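Local atomic coordinates of GphF Dehydratase 1 (Archangium violaceum, PDB entry 6MBF), a protein that probably dehydrates intermediates of the gephyronic acid polyketide synthase and probably also takes part in its olefin rearrangement. Residues A[153-161]-A[211-222]; A[191-202]-A[234-242]. All blocks are in the same frame, centred on the assembly; numbering follows the deposited sequence.

Contact 1. Residues A[153-161]-A[211-222]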
loop_
_atom_site.group_PDB
_atom_site.type_symbol
_atom_site.label_atom_id
_atom_site.label_comp_id
_atom_site.label_asym_id
_atom_site.label_seq_id
_atom_site.Cartn_x
_atom_site.Cartn_y
_atom_site.Cartn_z
ATOM N N ALA A 153 -5.694 -2.093 -22.088
ATOM C CA ALA A 153 -6.769 -1.109 -22.063
ATOM C C ALA A 153 -6.928 -0.511 -20.671
ATOM O O ALA A 153 -7.201 0.689 -20.533
ATOM C CB ALA A 153 -8.080 -1.749 -22.520
ATOM N N TYR A 154 -6.776 -1.342 -19.632
ATOM C CA TYR A 154 -6.818 -0.849 -18.257
ATOM C C TYR A 154 -5.699 0.156 -18.003
ATOM O O TYR A 154 -5.945 1.266 -17.515
ATOM C CB TYR A 154 -6.742 -2.025 -17.264
ATOM C CG TYR A 154 -6.472 -1.570 -15.841
ATOM C CD1 TYR A 154 -7.497 -1.116 -15.023
ATOM C CD2 TYR A 154 -5.178 -1.566 -15.333
ATOM C CE1 TYR A 154 -7.234 -0.663 -13.723
ATOM C CE2 TYR A 154 -4.912 -1.134 -14.041
ATOM C CZ TYR A 154 -5.942 -0.677 -13.248
ATOM O OH TYR A 154 -5.661 -0.220 -11.973
ATOM N N TYR A 155 -4.462 -0.208 -18.350
ATOM C CA TYR A 155 -3.323 0.675 -18.115
ATOM C C TYR A 155 -3.466 1.995 -18.864
ATOM O O TYR A 155 -3.127 3.064 -18.337
ATOM C CB TYR A 155 -2.038 -0.026 -18.540
ATOM C CG TYR A 155 -1.569 -1.103 -17.597
ATOM C CD1 TYR A 155 -0.999 -2.266 -18.081
ATOM C CD2 TYR A 155 -1.665 -0.937 -16.216
ATOM C CE1 TYR A 155 -0.549 -3.248 -17.224
ATOM C CE2 TYR A 155 -1.220 -1.910 -15.352
ATOM C CZ TYR A 155 -0.661 -3.064 -15.862
ATOM O OH TYR A 155 -0.206 -4.042 -15.020
ATOM N N GLU A 156 -3.951 1.938 -20.102
ATOM C CA GLU A 156 -4.062 3.155 -20.887
ATOM C C GLU A 156 -5.120 4.089 -20.307
ATOM O O GLU A 156 -4.899 5.299 -20.231
ATOM C CB GLU A 156 -4.326 2.788 -22.348
ATOM C CG GLU A 156 -3.045 2.257 -23.010
ATOM C CD GLU A 156 -3.234 1.857 -24.460
ATOM O OE1 GLU A 156 -2.384 1.107 -24.985
ATOM O OE2 GLU A 156 -4.230 2.286 -25.067
ATOM N N ARG A 157 -6.246 3.541 -19.835
ATOM C CA ARG A 157 -7.244 4.369 -19.160
ATOM C C ARG A 157 -6.719 4.927 -17.839
ATOM O O ARG A 157 -7.062 6.052 -17.452
ATOM C CB ARG A 157 -8.518 3.567 -18.903
ATOM C CG ARG A 157 -9.265 3.128 -20.148
ATOM C CD ARG A 157 -10.186 1.967 -19.808
ATOM N NE ARG A 157 -11.600 2.316 -19.887
ATOM C CZ ARG A 157 -12.477 1.676 -20.654
ATOM N NH1 ARG A 157 -12.085 0.648 -21.396
ATOM N NH2 ARG A 157 -13.749 2.054 -20.670
ATOM N N MET A 158 -5.907 4.152 -17.122
ATOM C CA MET A 158 -5.411 4.565 -15.814
ATOM C C MET A 158 -4.139 5.407 -15.888
ATOM O O MET A 158 -3.630 5.826 -14.843
ATOM C CB MET A 158 -5.161 3.333 -14.929
ATOM C CG MET A 158 -6.429 2.540 -14.579
ATOM S SD MET A 158 -7.582 3.443 -13.518
ATOM C CE MET A 158 -6.715 3.386 -11.950
ATOM N N ARG A 159 -3.610 5.678 -17.081
ATOM C CA ARG A 159 -2.334 6.382 -17.130
ATOM C C ARG A 159 -2.441 7.832 -16.676
ATOM O O ARG A 159 -1.406 8.450 -16.399
ATOM C CB ARG A 159 -1.737 6.309 -18.537
ATOM C CG ARG A 159 -2.414 7.187 -19.563
ATOM C CD ARG A 159 -1.864 6.856 -20.949
ATOM N NE ARG A 159 -2.747 7.299 -22.023
ATOM C CZ ARG A 159 -2.554 8.398 -22.740
ATOM N NH1 ARG A 159 -1.503 9.172 -22.503
ATOM N NH2 ARG A 159 -3.411 8.720 -23.700
ATOM N N ILE A 160 -3.660 8.371 -16.550
ATOM C CA ILE A 160 -3.837 9.679 -15.935
ATOM C C ILE A 160 -3.597 9.627 -14.435
ATOM O O ILE A 160 -3.392 10.677 -13.806
ATOM C CB ILE A 160 -5.238 10.240 -16.241
ATOM C CG1 ILE A 160 -6.329 9.277 -15.766
ATOM C CG2 ILE A 160 -5.379 10.501 -17.729
ATOM C CD1 ILE A 160 -7.721 9.870 -15.836
ATOM N N TYR A 161 -3.623 8.427 -13.843
ATOM C CA TYR A 161 -3.356 8.247 -12.424
ATOM C C TYR A 161 -2.024 7.580 -12.127
ATOM O O TYR A 161 -1.512 7.744 -11.018
ATOM C CB TYR A 161 -4.449 7.395 -11.769
ATOM C CG TYR A 161 -5.849 7.890 -12.006
ATOM C CD1 TYR A 161 -6.184 9.221 -11.800
ATOM C CD2 TYR A 161 -6.844 7.015 -12.434
ATOM C CE1 TYR A 161 -7.489 9.675 -12.015
ATOM C CE2 TYR A 161 -8.140 7.460 -12.659
ATOM C CZ TYR A 161 -8.450 8.778 -12.449
ATOM O OH TYR A 161 -9.742 9.198 -12.664
ATOM N N PHE A 211 -9.000 -2.735 -8.630
ATOM C CA PHE A 211 -9.475 -1.646 -9.486
ATOM C C PHE A 211 -9.931 -2.166 -10.841
ATOM O O PHE A 211 -10.976 -1.749 -11.360
ATOM C CB PHE A 211 -8.368 -0.612 -9.702
ATOM C CG PHE A 211 -7.966 0.158 -8.470
ATOM C CD1 PHE A 211 -8.736 0.153 -7.317
ATOM C CD2 PHE A 211 -6.817 0.934 -8.501
ATOM C CE1 PHE A 211 -8.345 0.902 -6.210
ATOM C CE2 PHE A 211 -6.422 1.674 -7.396
ATOM C CZ PHE A 211 -7.190 1.655 -6.255
ATOM N N ALA A 212 -9.139 -3.061 -11.441
ATOM C CA ALA A 212 -9.459 -3.572 -12.769
ATOM C C ALA A 212 -10.791 -4.311 -12.774
ATOM O O ALA A 212 -11.538 -4.243 -13.754
ATOM C CB ALA A 212 -8.331 -4.483 -13.266
ATOM N N LEU A 213 -11.114 -5.019 -11.687
ATOM C CA LEU A 213 -12.417 -5.672 -11.611
ATOM C C LEU A 213 -13.538 -4.649 -11.469
ATOM O O LEU A 213 -14.544 -4.711 -12.189
ATOM C CB LEU A 213 -12.441 -6.672 -10.455
ATOM C CG LEU A 213 -12.303 -8.116 -10.922
ATOM C CD1 LEU A 213 -10.913 -8.336 -11.519
ATOM C CD2 LEU A 213 -12.571 -9.066 -9.774
ATOM N N ILE A 214 -13.374 -3.688 -10.554
ATOM C CA ILE A 214 -14.386 -2.655 -10.350
ATOM C C ILE A 214 -14.682 -1.920 -11.656
ATOM O O ILE A 214 -15.843 -1.773 -12.053
ATOM C CB ILE A 214 -13.934 -1.674 -9.252
ATOM C CG1 ILE A 214 -13.907 -2.365 -7.881
ATOM C CG2 ILE A 214 -14.828 -0.449 -9.233
ATOM C CD1 ILE A 214 -13.124 -1.588 -6.839
ATOM N N TYR A 215 -13.636 -1.459 -12.347
ATOM C CA TYR A 215 -13.805 -0.543 -13.473
ATOM C C TYR A 215 -14.312 -1.242 -14.725
ATOM O O TYR A 215 -14.608 -0.566 -15.721
ATOM C CB TYR A 215 -12.491 0.196 -13.749
ATOM C CG TYR A 215 -12.128 1.160 -12.637
ATOM C CD1 TYR A 215 -10.807 1.340 -12.240
ATOM C CD2 TYR A 215 -13.115 1.885 -11.976
ATOM C CE1 TYR A 215 -10.480 2.234 -11.219
ATOM C CE2 TYR A 215 -12.797 2.767 -10.954
ATOM C CZ TYR A 215 -11.478 2.933 -10.581
ATOM O OH TYR A 215 -11.168 3.809 -9.574
ATOM N N ALA A 216 -14.452 -2.567 -14.690
ATOM C CA ALA A 216 -15.212 -3.248 -15.727
ATOM C C ALA A 216 -16.681 -2.845 -15.700
ATOM O O ALA A 216 -17.359 -2.947 -16.728
ATOM C CB ALA A 216 -15.082 -4.763 -15.577
ATOM N N HIS A 217 -17.177 -2.359 -14.560
ATOM C CA HIS A 217 -18.597 -2.102 -14.367
ATOM C C HIS A 217 -18.955 -0.653 -14.072
ATOM O O HIS A 217 -20.141 -0.312 -14.150
ATOM C CB HIS A 217 -19.142 -2.965 -13.219
ATOM C CG HIS A 217 -18.793 -4.413 -13.341
ATOM N ND1 HIS A 217 -19.447 -5.267 -14.203
ATOM C CD2 HIS A 217 -17.851 -5.157 -12.715
ATOM C CE1 HIS A 217 -18.926 -6.476 -14.099
ATOM N NE2 HIS A 217 -17.954 -6.437 -13.206
ATOM N N GLU A 218 -17.995 0.197 -13.715
ATOM C CA GLU A 218 -18.304 1.588 -13.426
ATOM C C GLU A 218 -17.093 2.456 -13.742
ATOM O O GLU A 218 -15.989 1.962 -13.995
ATOM C CB GLU A 218 -18.773 1.767 -11.970
ATOM C CG GLU A 218 -17.850 1.193 -10.903
ATOM C CD GLU A 218 -18.465 1.266 -9.515
ATOM O OE1 GLU A 218 -18.672 0.207 -8.889
ATOM O OE2 GLU A 218 -18.760 2.388 -9.050
ATOM N N SER A 219 -17.318 3.768 -13.728
ATOM C CA SER A 219 -16.351 4.718 -14.265
ATOM C C SER A 219 -15.117 4.841 -13.378
ATOM O O SER A 219 -15.194 4.768 -12.149
ATOM C CB SER A 219 -17.002 6.096 -14.429
ATOM O OG SER A 219 -16.042 7.099 -14.736
ATOM N N HIS A 220 -13.971 5.070 -14.015
ATOM C CA HIS A 220 -12.749 5.376 -13.288
ATOM C C HIS A 220 -12.583 6.870 -13.014
ATOM O O HIS A 220 -11.571 7.268 -12.427
ATOM C CB HIS A 220 -11.529 4.832 -14.046
ATOM C CG HIS A 220 -11.227 5.562 -15.315
ATOM N ND1 HIS A 220 -12.144 5.690 -16.336
ATOM C CD2 HIS A 220 -10.107 6.204 -15.731
ATOM C CE1 HIS A 220 -11.603 6.379 -17.326
ATOM N NE2 HIS A 220 -10.368 6.701 -16.985
ATOM N N ARG A 221 -13.547 7.706 -13.406
ATOM C CA ARG A 221 -13.560 9.076 -12.911
ATOM C C ARG A 221 -13.962 9.085 -11.436
ATOM O O ARG A 221 -14.732 8.237 -10.982
ATOM C CB ARG A 221 -14.521 9.947 -13.729
ATOM C CG ARG A 221 -14.312 11.444 -13.507
ATOM C CD ARG A 221 -15.281 12.320 -14.301
ATOM N NE ARG A 221 -16.544 12.545 -13.598
ATOM C CZ ARG A 221 -16.677 13.296 -12.507
ATOM N NH1 ARG A 221 -15.623 13.895 -11.968
ATOM N NH2 ARG A 221 -17.866 13.442 -11.943
ATOM N N GLU A 222 -13.428 10.060 -10.681
ATOM C CA GLU A 222 -13.531 10.075 -9.221
ATOM C C GLU A 222 -13.046 8.726 -8.694
ATOM O O GLU A 222 -13.834 7.964 -8.112
ATOM C CB GLU A 222 -14.963 10.339 -8.750
ATOM C CG GLU A 222 -15.692 11.447 -9.483
ATOM C CD GLU A 222 -17.199 11.285 -9.394
ATOM O OE1 GLU A 222 -17.830 10.907 -10.408
ATOM O OE2 GLU A 222 -17.750 11.511 -8.296
HETATM O O HOH W 1 -8.544 8.030 -18.837
HETATM O O HOH W 2 -11.652 11.949 -11.981
#

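Contact 2. Residues A[191-202]-A[234-242]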
loop_
_atom_site.group_PDB
_atom_site.type_symbol
_atom_site.label_atom_id
_atom_site.label_comp_id
_atom_site.label_asym_id
_atom_site.label_seq_id
_atom_site.Cartn_x
_atom_site.Cartn_y
_atom_site.Cartn_z
ATOM N N GLN A 191 14.989 -4.224 -8.311
ATOM C CA GLN A 191 16.326 -4.207 -7.732
ATOM C C GLN A 191 16.332 -3.796 -6.266
ATOM O O GLN A 191 17.385 -3.871 -5.622
ATOM C CB GLN A 191 17.226 -3.261 -8.535
ATOM C CG GLN A 191 17.360 -3.641 -9.999
ATOM C CD GLN A 191 17.634 -5.119 -10.176
ATOM O OE1 GLN A 191 16.849 -5.841 -10.794
ATOM N NE2 GLN A 191 18.751 -5.582 -9.625
ATOM N N GLU A 192 15.190 -3.375 -5.727
ATOM C CA GLU A 192 15.094 -2.800 -4.392
ATOM C C GLU A 192 14.460 -3.751 -3.384
ATOM O O GLU A 192 13.870 -3.293 -2.400
ATOM C CB GLU A 192 14.300 -1.497 -4.443
ATOM C CG GLU A 192 14.920 -0.446 -5.323
ATOM C CD GLU A 192 13.967 0.694 -5.657
ATOM O OE1 GLU A 192 12.733 0.539 -5.499
ATOM O OE2 GLU A 192 14.462 1.749 -6.091
ATOM N N SER A 193 14.583 -5.066 -3.595
ATOM C CA SER A 193 13.930 -6.018 -2.698
ATOM C C SER A 193 14.524 -5.985 -1.296
ATOM O O SER A 193 13.821 -6.273 -0.321
ATOM C CB SER A 193 14.006 -7.438 -3.270
ATOM O OG SER A 193 15.320 -7.964 -3.175
ATOM N N ALA A 194 15.805 -5.644 -1.167
ATOM C CA ALA A 194 16.403 -5.551 0.157
ATOM C C ALA A 194 15.947 -4.319 0.926
ATOM O O ALA A 194 16.230 -4.217 2.124
ATOM C CB ALA A 194 17.929 -5.552 0.048
ATOM N N SER A 195 15.247 -3.388 0.279
ATOM C CA SER A 195 14.971 -2.104 0.905
ATOM C C SER A 195 13.635 -2.050 1.628
ATOM O O SER A 195 13.484 -1.236 2.547
ATOM C CB SER A 195 15.013 -0.981 -0.140
ATOM O OG SER A 195 16.315 -0.841 -0.675
ATOM N N TYR A 196 12.671 -2.877 1.237
ATOM C CA TYR A 196 11.312 -2.806 1.753
ATOM C C TYR A 196 10.907 -4.137 2.372
ATOM O O TYR A 196 11.362 -5.205 1.949
ATOM C CB TYR A 196 10.298 -2.465 0.644
ATOM C CG TYR A 196 10.473 -1.103 0.015
ATOM C CD1 TYR A 196 10.004 0.045 0.642
ATOM C CD2 TYR A 196 11.105 -0.967 -1.215
ATOM C CE1 TYR A 196 10.164 1.308 0.052
ATOM C CE2 TYR A 196 11.266 0.273 -1.810
ATOM C CZ TYR A 196 10.795 1.409 -1.175
ATOM O OH TYR A 196 10.956 2.646 -1.765
ATOM N N GLU A 197 10.008 -4.079 3.354
ATOM C CA GLU A 197 9.393 -5.316 3.806
ATOM C C GLU A 197 8.524 -5.902 2.702
ATOM O O GLU A 197 8.682 -7.068 2.326
ATOM C CB GLU A 197 8.588 -5.079 5.081
ATOM C CG GLU A 197 9.339 -4.250 6.136
ATOM C CD GLU A 197 10.572 -4.970 6.696
ATOM O OE1 GLU A 197 11.404 -4.318 7.362
ATOM O OE2 GLU A 197 10.722 -6.179 6.462
ATOM N N LEU A 198 7.611 -5.096 2.161
ATOM C CA LEU A 198 6.838 -5.457 0.972
ATOM C C LEU A 198 6.816 -4.239 0.064
ATOM O O LEU A 198 6.243 -3.206 0.426
ATOM C CB LEU A 198 5.421 -5.885 1.341
ATOM C CG LEU A 198 4.571 -6.342 0.160
ATOM C CD1 LEU A 198 5.173 -7.581 -0.495
ATOM C CD2 LEU A 198 3.165 -6.612 0.615
ATOM N N HIS A 199 7.443 -4.348 -1.106
ATOM C CA HIS A 199 7.597 -3.182 -1.958
ATOM C C HIS A 199 6.241 -2.518 -2.213
ATOM O O HIS A 199 5.292 -3.197 -2.632
ATOM C CB HIS A 199 8.254 -3.561 -3.288
ATOM C CG HIS A 199 8.897 -2.400 -3.976
ATOM N ND1 HIS A 199 8.202 -1.256 -4.302
ATOM C CD2 HIS A 199 10.174 -2.194 -4.377
ATOM C CE1 HIS A 199 9.024 -0.393 -4.874
ATOM N NE2 HIS A 199 10.228 -0.936 -4.925
ATOM N N PRO A 200 6.101 -1.222 -1.935
ATOM C CA PRO A 200 4.832 -0.537 -2.248
ATOM C C PRO A 200 4.357 -0.761 -3.669
ATOM O O PRO A 200 3.146 -0.873 -3.890
ATOM C CB PRO A 200 5.167 0.937 -1.983
ATOM C CG PRO A 200 6.219 0.874 -0.900
ATOM C CD PRO A 200 7.040 -0.347 -1.209
ATOM N N ALA A 201 5.277 -0.841 -4.636
ATOM C CA ALA A 201 4.868 -1.060 -6.022
ATOM C C ALA A 201 4.180 -2.406 -6.186
ATOM O O ALA A 201 3.235 -2.540 -6.974
ATOM C CB ALA A 201 6.075 -0.969 -6.956
ATOM N N LEU A 202 4.658 -3.426 -5.469
ATOM C CA LEU A 202 4.048 -4.745 -5.578
ATOM C C LEU A 202 2.660 -4.768 -4.938
ATOM O O LEU A 202 1.699 -5.263 -5.533
ATOM C CB LEU A 202 4.970 -5.797 -4.956
ATOM C CG LEU A 202 4.580 -7.266 -5.177
ATOM C CD1 LEU A 202 5.817 -8.131 -5.202
ATOM C CD2 LEU A 202 3.650 -7.746 -4.079
ATOM N N LEU A 234 2.216 -9.989 6.925
ATOM C CA LEU A 234 3.299 -10.318 6.003
ATOM C C LEU A 234 4.126 -11.463 6.572
ATOM O O LEU A 234 4.610 -11.378 7.708
ATOM C CB LEU A 234 4.196 -9.104 5.758
ATOM C CG LEU A 234 5.340 -9.274 4.761
ATOM C CD1 LEU A 234 4.826 -9.505 3.336
ATOM C CD2 LEU A 234 6.254 -8.058 4.796
ATOM N N ARG A 235 4.300 -12.523 5.779
ATOM C CA ARG A 235 5.012 -13.716 6.221
ATOM C C ARG A 235 6.377 -13.896 5.584
ATOM O O ARG A 235 7.138 -14.757 6.037
ATOM C CB ARG A 235 4.191 -14.980 5.931
ATOM C CG ARG A 235 2.753 -14.908 6.367
ATOM C CD ARG A 235 2.129 -16.290 6.343
ATOM N NE ARG A 235 0.845 -16.310 7.033
ATOM C CZ ARG A 235 0.322 -17.392 7.595
ATOM N NH1 ARG A 235 0.983 -18.541 7.553
ATOM N NH2 ARG A 235 -0.853 -17.325 8.204
ATOM N N ALA A 236 6.683 -13.170 4.515
ATOM C CA ALA A 236 7.996 -13.227 3.889
ATOM C C ALA A 236 8.379 -11.824 3.448
ATOM O O ALA A 236 7.537 -11.085 2.932
ATOM C CB ALA A 236 8.008 -14.186 2.691
ATOM N N ARG A 237 9.638 -11.453 3.668
ATOM C CA ARG A 237 10.135 -10.129 3.323
ATOM C C ARG A 237 10.794 -10.144 1.943
ATOM O O ARG A 237 11.251 -11.180 1.458
ATOM C CB ARG A 237 11.144 -9.639 4.361
ATOM C CG ARG A 237 10.940 -10.190 5.761
ATOM C CD ARG A 237 9.995 -9.351 6.596
ATOM N NE ARG A 237 10.165 -9.636 8.022
ATOM C CZ ARG A 237 11.013 -8.986 8.818
ATOM N NH1 ARG A 237 11.109 -9.307 10.103
ATOM N NH2 ARG A 237 11.759 -8.005 8.329
ATOM N N GLY A 238 10.831 -8.971 1.315
ATOM C CA GLY A 238 11.586 -8.789 0.088
ATOM C C GLY A 238 11.071 -9.537 -1.124
ATOM O O GLY A 238 11.854 -9.860 -2.021
ATOM N N VAL A 239 9.773 -9.805 -1.185
ATOM C CA VAL A 239 9.192 -10.550 -2.300
ATOM C C VAL A 239 9.074 -9.641 -3.518
ATOM O O VAL A 239 8.720 -8.464 -3.395
ATOM C CB VAL A 239 7.825 -11.122 -1.880
ATOM C CG1 VAL A 239 7.117 -11.744 -3.073
ATOM C CG2 VAL A 239 8.003 -12.152 -0.767
ATOM N N ARG A 240 9.386 -10.178 -4.709
ATOM C CA ARG A 240 9.357 -9.409 -5.947
ATOM C C ARG A 240 8.257 -9.845 -6.902
ATOM O O ARG A 240 8.037 -9.171 -7.915
ATOM C CB ARG A 240 10.703 -9.513 -6.691
ATOM C CG ARG A 240 11.938 -9.330 -5.812
ATOM C CD ARG A 240 13.203 -9.194 -6.665
ATOM N NE ARG A 240 13.471 -10.383 -7.469
ATOM C CZ ARG A 240 14.401 -10.437 -8.416
ATOM N NH1 ARG A 240 15.139 -9.364 -8.679
ATOM N NH2 ARG A 240 14.590 -11.558 -9.106
ATOM N N GLU A 241 7.563 -10.940 -6.605
ATOM C CA GLU A 241 6.682 -11.573 -7.575
ATOM C C GLU A 241 5.699 -12.445 -6.815
ATOM O O GLU A 241 6.113 -13.251 -5.973
ATOM C CB GLU A 241 7.488 -12.405 -8.583
ATOM C CG GLU A 241 6.651 -13.013 -9.700
ATOM C CD GLU A 241 7.496 -13.732 -10.742
ATOM O OE1 GLU A 241 8.715 -13.910 -10.515
ATOM O OE2 GLU A 241 6.933 -14.132 -11.780
ATOM N N VAL A 242 4.400 -12.269 -7.088
ATOM C CA VAL A 242 3.362 -13.058 -6.433
ATOM C C VAL A 242 2.245 -13.365 -7.418
ATOM O O VAL A 242 2.093 -12.713 -8.456
ATOM C CB VAL A 242 2.734 -12.361 -5.197
ATOM C CG1 VAL A 242 3.762 -12.143 -4.082
ATOM C CG2 VAL A 242 2.075 -11.052 -5.603
HETATM O O HOH W 3 7.677 -9.267 0.897
HETATM O O HOH W 4 13.555 -5.531 8.420
HETATM O O HOH W 5 9.322 -6.302 -1.622
#

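Contact 1. Residues A[153-161]-A[211-222]
Tyr154 of helix 151-158 lies beside Ala212 in the last turn of helix 200-214, their CA atoms 6.7 Å apart; further along, Met158 faces His220 with 7.8 Å between CA atoms. Here the Tyr154 ring is clasped from both sides. Ala212 CB sits over one face, 4.2 Å from the ring centroid and 23° off its normal, a CH-pi contact, while CG of Met158 rests toward the rim of the other. CG of Tyr154 lies opposite the main-chain N (chi1 167°), which carries the ring across to helix 200-214 and sets its OH in the plane of the Phe211 ring, at the edge. That hydroxyl is hydrogen-bonded to Gln208, a turn earlier on the same helix as Phe211. Met158, bent at chi2 and chi3, brings SD to 3.9 Å from Tyr215 CE1, a Met-aromatic contact of oblique approach. Around His220 the contact also has polar links: the Tyr161 hydroxyl donates to the carbonyl O of His220 at 2.7 Å, tilted 28° from the carbonyl plane. The His220 ring takes Arg157 CB over one face, and a water in its plane joins NE2 to Arg157 O, to which it donates at 2.8 Å. His220 CB in turn lies over the centre of the Tyr215 ring. Within this hotdog-family domain the contact ties helix 151-158 to the end of helix 200-214. Ala212 and Leu213 lean on Leu172 of strand 169-175, and Tyr215 OH bonds to Phe224 N of strand 224-234.

Contact 2. Residues A[191-202]-A[234-242]
Glu197 and Arg237 meet because both side chains bend at chi2, Glu197 at -66°, and run side by side in the same direction. This salt bridge joins the loop leading into helix 200-214, the long helix of a hotdog domain, to the turn between strands 224-234 and 241-248. Arg237 NH2 reaches Glu197 OE2 at 2.8 Å, on its syn side but well above the carboxylate plane; the bond is bent and the carboxylate and guanidinium planes stand 66° apart. The other oxygen, OE1, pairs with Arg64 and accepts from a water, so both carboxylate oxygens are engaged. Main-chain atoms add a second grip: Gly238 N donates to Glu197 O at 3.0 Å, and a water donates to that same oxygen and to Ala236 O while accepting from Val239 N. Gly238 has positive phi, a conformation that favours glycine, and its CA packs 3.4 Å from Ser193 O. Beside it, CB of Ser193 lies against the aliphatic CG and CD of Arg240. Leucines, with Val239 and Val242, make up the apolar part. CD2 of Leu234 touches the Glu197 carbonyl and the CB atoms of Glu197 and Leu198, while Leu202 reaches the start of strand 241-248, crossing Val242 at a slant with its CD2 4.0 Å from Val242 CG2. His199 caps the helix, its ND1 accepting from Ala201 N, and its NE2 donates in the ring plane to Glu192 OE1. Leu202 CD1 comes within 3.6 Å of Glu241 N, a buried amide without a hydrogen-bond partner.

How the contacts relate
From the N terminus, the chain first passes through 153-161, which carries most of helix 151-158, then crosses strands 169-175 and 178-184 to reach 191-202, which opens helix 200-214. The far end of that helix, in 211-222, returns to 153-161 and closes contact 1 across 49 intervening residues. Strand 224-234 follows, and the turn at 234-242 folds back on the helix entrance, closing contact 2 over 31 residues. The two loops therefore cross rather than nest. Their centres are 25 Å apart and they do not touch, yet they fix opposite ends of helix 200-214: one to helix 151-158, the other to the turn between strands 224-234 and 241-248.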